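Local coordinates for protein SidF, inhibitor of growth family, member 3 (Legionella pneumophila subsp. pneumophila, PDB 4FYF) that probably acts as a phosphoinositide phosphatase, removing phosphate from phosphatidylinositol phosphate lipids of the membrane, at residues A[210-215]-A[225-230]; A[507-512]-A[527-532]. The protein carries 1 engineered substitution. All blocks are in the same frame, centred on the assembly; numbering follows the deposited sequence.

Interaction 1 (A[210-215]-A[225-230]); sequences YTKRQQ and VNRDHD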
loop_
_atom_site.group_PDB
_atom_site.type_symbol
_atom_site.label_atom_id
_atom_site.label_comp_id
_atom_site.label_asym_id
_atom_site.label_seq_id
_atom_site.Cartn_x
_atom_site.Cartn_y
_atom_site.Cartn_z
ATOM N N TYR A 210 -3.847 15.937 5.216
ATOM C CA TYR A 210 -2.645 16.748 5.229
ATOM C C TYR A 210 -2.411 17.183 6.657
ATOM O O TYR A 210 -3.288 17.796 7.272
ATOM C CB TYR A 210 -2.859 18.006 4.390
ATOM C CG TYR A 210 -2.379 17.930 2.961
ATOM C CD1 TYR A 210 -1.456 16.976 2.562
ATOM C CD2 TYR A 210 -2.848 18.824 2.011
ATOM C CE1 TYR A 210 -1.017 16.914 1.253
ATOM C CE2 TYR A 210 -2.417 18.770 0.701
ATOM C CZ TYR A 210 -1.502 17.814 0.328
ATOM O OH TYR A 210 -1.075 17.762 -0.978
ATOM N N THR A 211 -1.233 16.906 7.199
ATOM C CA THR A 211 -0.986 17.433 8.537
ATOM C C THR A 211 -1.096 18.954 8.512
ATOM O O THR A 211 -1.154 19.576 7.442
ATOM C CB THR A 211 0.413 17.126 9.088
ATOM O OG1 THR A 211 1.364 17.658 8.193
ATOM C CG2 THR A 211 0.677 15.655 9.232
ATOM N N LYS A 212 -1.121 19.555 9.687
ATOM C CA LYS A 212 -1.198 20.970 9.744
ATOM C C LYS A 212 0.095 21.520 9.162
ATOM O O LYS A 212 0.047 22.445 8.371
ATOM C CB LYS A 212 -1.472 21.458 11.172
ATOM C CG LYS A 212 -2.933 21.295 11.553
ATOM C CD LYS A 212 -3.326 22.076 12.804
ATOM C CE LYS A 212 -4.834 22.075 13.024
ATOM N NZ LYS A 212 -5.188 22.892 14.234
ATOM N N ARG A 213 1.236 20.928 9.517
ATOM C CA ARG A 213 2.510 21.309 8.897
ATOM C C ARG A 213 2.492 21.288 7.337
ATOM O O ARG A 213 3.069 22.149 6.689
ATOM C CB ARG A 213 3.647 20.426 9.423
ATOM C CG ARG A 213 5.037 20.897 9.021
ATOM C CD ARG A 213 6.074 19.800 9.201
ATOM N NE ARG A 213 6.022 19.294 10.551
ATOM C CZ ARG A 213 6.523 19.943 11.587
ATOM N NH1 ARG A 213 7.125 21.114 11.403
ATOM N NH2 ARG A 213 6.417 19.422 12.800
ATOM N N GLN A 214 1.849 20.296 6.745
ATOM C CA GLN A 214 1.747 20.251 5.302
ATOM C C GLN A 214 0.784 21.287 4.776
ATOM O O GLN A 214 0.995 21.824 3.717
ATOM C CB GLN A 214 1.274 18.888 4.824
ATOM C CG GLN A 214 2.314 17.804 4.940
ATOM C CD GLN A 214 1.713 16.434 4.763
ATOM O OE1 GLN A 214 0.622 16.151 5.273
ATOM N NE2 GLN A 214 2.425 15.567 4.060
ATOM N N GLN A 215 -0.296 21.530 5.496
ATOM C CA GLN A 215 -1.287 22.466 5.030
ATOM C C GLN A 215 -0.642 23.833 4.836
ATOM O O GLN A 215 -0.797 24.437 3.779
ATOM C CB GLN A 215 -2.476 22.529 6.004
ATOM C CG GLN A 215 -3.713 23.241 5.488
ATOM C CD GLN A 215 -4.552 22.466 4.459
ATOM O OE1 GLN A 215 -4.173 21.398 3.936
ATOM N NE2 GLN A 215 -5.730 23.032 4.156
ATOM N N VAL A 225 -10.584 22.026 8.848
ATOM C CA VAL A 225 -10.649 20.669 9.396
ATOM C C VAL A 225 -10.497 19.649 8.258
ATOM O O VAL A 225 -9.748 18.652 8.381
ATOM C CB VAL A 225 -11.912 20.435 10.271
ATOM C CG1 VAL A 225 -12.108 18.953 10.567
ATOM C CG2 VAL A 225 -11.827 21.254 11.577
ATOM N N ASN A 226 -11.179 19.919 7.141
ATOM C CA ASN A 226 -11.128 19.035 5.967
ATOM C C ASN A 226 -9.901 19.359 5.126
ATOM O O ASN A 226 -9.825 20.431 4.531
ATOM C CB ASN A 226 -12.421 19.104 5.127
ATOM C CG ASN A 226 -13.672 18.799 5.945
ATOM O OD1 ASN A 226 -14.258 19.707 6.566
ATOM N ND2 ASN A 226 -14.092 17.522 5.948
ATOM N N ARG A 227 -8.956 18.409 5.100
ATOM C CA ARG A 227 -7.615 18.609 4.538
ATOM C C ARG A 227 -7.241 17.496 3.525
ATOM O O ARG A 227 -6.164 16.869 3.592
ATOM C CB ARG A 227 -6.581 18.797 5.669
ATOM C CG ARG A 227 -6.615 20.191 6.289
ATOM C CD ARG A 227 -5.413 20.493 7.185
ATOM N NE ARG A 227 -5.759 20.428 8.605
ATOM C CZ ARG A 227 -5.491 19.406 9.407
ATOM N NH1 ARG A 227 -4.838 18.337 8.963
ATOM N NH2 ARG A 227 -5.879 19.453 10.660
ATOM N N ASP A 228 -8.182 17.251 2.608
ATOM C CA ASP A 228 -7.960 16.486 1.379
ATOM C C ASP A 228 -6.775 17.047 0.588
ATOM O O ASP A 228 -6.476 18.255 0.658
ATOM C CB ASP A 228 -9.212 16.545 0.478
ATOM C CG ASP A 228 -10.129 15.324 0.624
ATOM O OD1 ASP A 228 -9.817 14.414 1.421
ATOM O OD2 ASP A 228 -11.175 15.281 -0.068
ATOM N N HIS A 229 -6.124 16.157 -0.164
ATOM C CA HIS A 229 -4.999 16.489 -1.065
ATOM C C HIS A 229 -5.351 17.560 -2.117
ATOM O O HIS A 229 -6.341 17.425 -2.857
ATOM C CB HIS A 229 -4.447 15.183 -1.684
ATOM C CG HIS A 229 -3.419 14.455 -0.819
ATOM N ND1 HIS A 229 -3.449 14.471 0.530
ATOM C CD2 HIS A 229 -2.329 13.659 -1.167
ATOM C CE1 HIS A 229 -2.420 13.747 1.019
ATOM N NE2 HIS A 229 -1.734 13.253 -0.013
ATOM N N ASP A 230 -4.552 18.637 -2.180
ATOM C CA ASP A 230 -4.844 19.834 -3.025
ATOM C C ASP A 230 -3.566 20.594 -3.481
ATOM O O ASP A 230 -2.943 21.324 -2.690
ATOM C CB ASP A 230 -5.826 20.778 -2.280
ATOM C CG ASP A 230 -6.257 21.985 -3.113
ATOM O OD1 ASP A 230 -7.005 21.806 -4.099
ATOM O OD2 ASP A 230 -5.870 23.118 -2.755
#

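Interaction 2 (A[507-512]-A[527-532]); sequences FSYFEE and QLKNQV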
loop_
_atom_site.group_PDB
_atom_site.type_symbol
_atom_site.label_atom_id
_atom_site.label_comp_id
_atom_site.label_asym_id
_atom_site.label_seq_id
_atom_site.Cartn_x
_atom_site.Cartn_y
_atom_site.Cartn_z
ATOM N N PHE A 507 13.172 20.023 9.918
ATOM C CA PHE A 507 11.942 20.771 9.694
ATOM C C PHE A 507 12.214 22.257 9.458
ATOM O O PHE A 507 11.675 22.843 8.516
ATOM C CB PHE A 507 11.019 20.585 10.900
ATOM C CG PHE A 507 10.257 19.295 10.890
ATOM C CD1 PHE A 507 9.783 18.761 9.699
ATOM C CD2 PHE A 507 9.950 18.636 12.091
ATOM C CE1 PHE A 507 9.038 17.578 9.693
ATOM C CE2 PHE A 507 9.202 17.442 12.090
ATOM C CZ PHE A 507 8.760 16.910 10.880
ATOM N N SER A 508 13.069 22.840 10.304
ATOM C CA SER A 508 13.492 24.255 10.188
ATOM C C SER A 508 14.280 24.477 8.913
ATOM O O SER A 508 14.179 25.534 8.270
ATOM C CB SER A 508 14.353 24.682 11.380
ATOM O OG SER A 508 13.614 24.655 12.589
ATOM N N TYR A 509 15.081 23.479 8.544
ATOM C CA TYR A 509 15.863 23.596 7.328
ATOM C C TYR A 509 14.959 23.794 6.117
ATOM O O TYR A 509 15.235 24.656 5.282
ATOM C CB TYR A 509 16.791 22.403 7.135
ATOM C CG TYR A 509 17.522 22.459 5.831
ATOM C CD1 TYR A 509 18.770 23.063 5.727
ATOM C CD2 TYR A 509 16.958 21.918 4.685
ATOM C CE1 TYR A 509 19.437 23.114 4.509
ATOM C CE2 TYR A 509 17.604 21.975 3.475
ATOM C CZ TYR A 509 18.841 22.556 3.386
ATOM O OH TYR A 509 19.455 22.586 2.158
ATOM N N PHE A 510 13.881 23.010 6.019
ATOM C CA PHE A 510 12.961 23.121 4.885
ATOM C C PHE A 510 12.183 24.470 4.816
ATOM O O PHE A 510 11.983 25.006 3.727
ATOM C CB PHE A 510 12.026 21.902 4.833
ATOM C CG PHE A 510 11.143 21.871 3.623
ATOM C CD1 PHE A 510 11.588 21.335 2.447
ATOM C CD2 PHE A 510 9.868 22.377 3.676
ATOM C CE1 PHE A 510 10.778 21.300 1.333
ATOM C CE2 PHE A 510 9.064 22.361 2.563
ATOM C CZ PHE A 510 9.510 21.816 1.387
ATOM N N GLU A 511 11.752 25.017 5.960
ATOM C CA GLU A 511 11.159 26.376 6.007
ATOM C C GLU A 511 12.029 27.445 5.308
ATOM O O GLU A 511 11.512 28.264 4.543
ATOM C CB GLU A 511 10.902 26.815 7.448
ATOM C CG GLU A 511 10.006 25.906 8.279
ATOM C CD GLU A 511 8.544 26.077 7.945
ATOM O OE1 GLU A 511 7.809 25.060 7.978
ATOM O OE2 GLU A 511 8.138 27.226 7.644
ATOM N N GLU A 512 13.339 27.434 5.585
ATOM C CA GLU A 512 14.304 28.314 4.899
ATOM C C GLU A 512 14.493 28.021 3.407
ATOM O O GLU A 512 14.331 28.934 2.588
ATOM C CB GLU A 512 15.677 28.304 5.585
ATOM C CG GLU A 512 15.858 29.341 6.669
ATOM C CD GLU A 512 15.435 30.751 6.264
ATOM O OE1 GLU A 512 15.934 31.260 5.223
ATOM O OE2 GLU A 512 14.612 31.346 7.012
ATOM N N GLN A 527 23.926 27.434 8.170
ATOM C CA GLN A 527 23.870 27.151 9.605
ATOM C C GLN A 527 22.954 25.958 9.829
ATOM O O GLN A 527 23.315 25.011 10.524
ATOM C CB GLN A 527 23.330 28.360 10.393
ATOM C CG GLN A 527 23.055 28.066 11.867
ATOM C CD GLN A 527 21.734 28.652 12.379
ATOM O OE1 GLN A 527 20.646 28.167 12.042
ATOM N NE2 GLN A 527 21.829 29.699 13.217
ATOM N N LEU A 528 21.763 26.012 9.243
ATOM C CA LEU A 528 20.784 24.975 9.479
ATOM C C LEU A 528 21.227 23.643 8.875
ATOM O O LEU A 528 21.119 22.608 9.540
ATOM C CB LEU A 528 19.401 25.398 8.977
ATOM C CG LEU A 528 18.639 26.388 9.874
ATOM C CD1 LEU A 528 17.344 26.820 9.198
ATOM C CD2 LEU A 528 18.379 25.837 11.278
ATOM N N LYS A 529 21.752 23.681 7.647
ATOM C CA LYS A 529 22.314 22.488 7.032
ATOM C C LYS A 529 23.323 21.847 7.976
ATOM O O LYS A 529 23.296 20.628 8.187
ATOM C CB LYS A 529 22.955 22.789 5.669
ATOM C CG LYS A 529 23.412 21.528 4.929
ATOM C CD LYS A 529 23.879 21.772 3.496
ATOM C CE LYS A 529 25.091 20.919 3.128
ATOM N NZ LYS A 529 24.859 19.456 3.277
ATOM N N ASN A 530 24.183 22.682 8.562
ATOM C CA ASN A 530 25.261 22.221 9.422
ATOM C C ASN A 530 24.893 21.508 10.705
ATOM O O ASN A 530 25.551 20.537 11.071
ATOM C CB ASN A 530 26.192 23.367 9.766
ATOM C CG ASN A 530 27.433 23.342 8.936
ATOM O OD1 ASN A 530 27.435 22.763 7.846
ATOM N ND2 ASN A 530 28.509 23.953 9.444
ATOM N N GLN A 531 23.886 22.019 11.407
ATOM C CA GLN A 531 23.412 21.423 12.646
ATOM C C GLN A 531 22.863 20.034 12.293
ATOM O O GLN A 531 23.226 19.031 12.914
ATOM C CB GLN A 531 22.316 22.314 13.222
ATOM C CG GLN A 531 22.242 22.376 14.741
ATOM C CD GLN A 531 20.867 22.819 15.231
ATOM O OE1 GLN A 531 20.421 22.448 16.327
ATOM N NE2 GLN A 531 20.178 23.603 14.403
ATOM N N VAL A 532 22.025 20.000 11.254
ATOM C CA VAL A 532 21.411 18.771 10.721
ATOM C C VAL A 532 22.448 17.697 10.401
ATOM O O VAL A 532 22.244 16.526 10.774
ATOM C CB VAL A 532 20.537 19.065 9.477
ATOM C CG1 VAL A 532 20.195 17.788 8.699
ATOM C CG2 VAL A 532 19.268 19.805 9.880
#

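Interaction 1 (A[210-215]-A[225-230])
At the N-terminal end of the short helix 212-217, Tyr-210 and Arg-227 meet where the loop after that helix returns to pack against it. Tyr-210 N donates a weak hydrogen bond to Arg-227 O (3.0 Å), and Arg-227 NH1 is modelled as donating to Tyr-210 O at 2.4 Å, a length too short to be reliable. The guanidinium meets this carbonyl with its edge, while Lys-212 CG lies over one of its faces, 3.6 Å from Arg-227 NH2. That same NH2 forms a salt bridge with Glu-403, which probably offsets the nearby lysine charge. The aliphatic part of the arginine runs obliquely past Gln-215, whose CD comes within 3.5 Å of Arg-227 CD. Farther along, His-229 stacks on one face of the Tyr-210 ring in an offset manner, centroids 4.4 Å apart and planes inclined by 19°; its NE2 is bonded to Asn-243 O, which probably helps to fix the imidazole's rotation. Thr-211 N donates to Gln-214 OE1 (2.8 Å), on a lone pair in the carbonyl plane, and Gln-214 N returns a bond to Thr-211 OG1 (3.0 Å). The contact thus packs loop 225-230 against a helix N-terminus closed by a capping box, with Thr-211 as the N-cap.

Interaction 2 (A[507-512]-A[527-532])
Leu-528 points its branched end at the backbone of 507-512, whereas Tyr-509 turns its ring edge to the backbone of 527-532 at Lys-529. With CG anti to the carbonyl carbon (chi1 -77°) and CD1 anti to CA (chi2 175°), the leucine carries CD1 to 3.5 Å from Ser-508 O, and Leu-528 CD2 lies 4.2 Å from Ser-508 CB. Glu-512 crosses the leucine at about a right angle, its CG 3.9 Å from Leu-528 CD1, and it is this methylene, not the carboxylate, that meets the methyl. The two segments belong to helices 482-513 and 522-584, which form an antiparallel helical hairpin in a region predicted to be coiled coil; locally their axes approach to 9.2 Å with directions 157° apart. On the flank of Leu-528, the side chains of Tyr-509 and Lys-529 run alongside each other in the same direction. Tyr-509 CD1 lies 3.6 Å from Lys-529 N, near the ring plane, and Tyr-509 CE1 is 3.7 Å from Lys-529 CB. Tyr-509 has CG anti to its own N, which lays the ring beside Lys-529, with its OH hydrogen-bonded to Tyr-285 O. The bent lysine chain ends in a salt bridge to Asp-533.

Overall arrangement
Both contacts join segments close in sequence, but interaction 1 folds a loop against the start of a short helix, whereas interaction 2 pairs two long helices of a hairpin. The first is partly buried and largely polar, combining a stacked ring pair with hydrogen bonds and an arginine tied to Glu-403; the second is buried and made by van der Waals contacts, with Tyr-509 OH and Lys-529 NZ bonded to residues outside the two segments. Interaction 2 lies farther from the centre of the chain. A cation-pi contact between Arg-213 and Phe-507 bridges them, Leu-217 of helix 212-217 meets Phe-510 and Glu-511, and helix 284-311 packs against side chains of both 210-215 and 507-512.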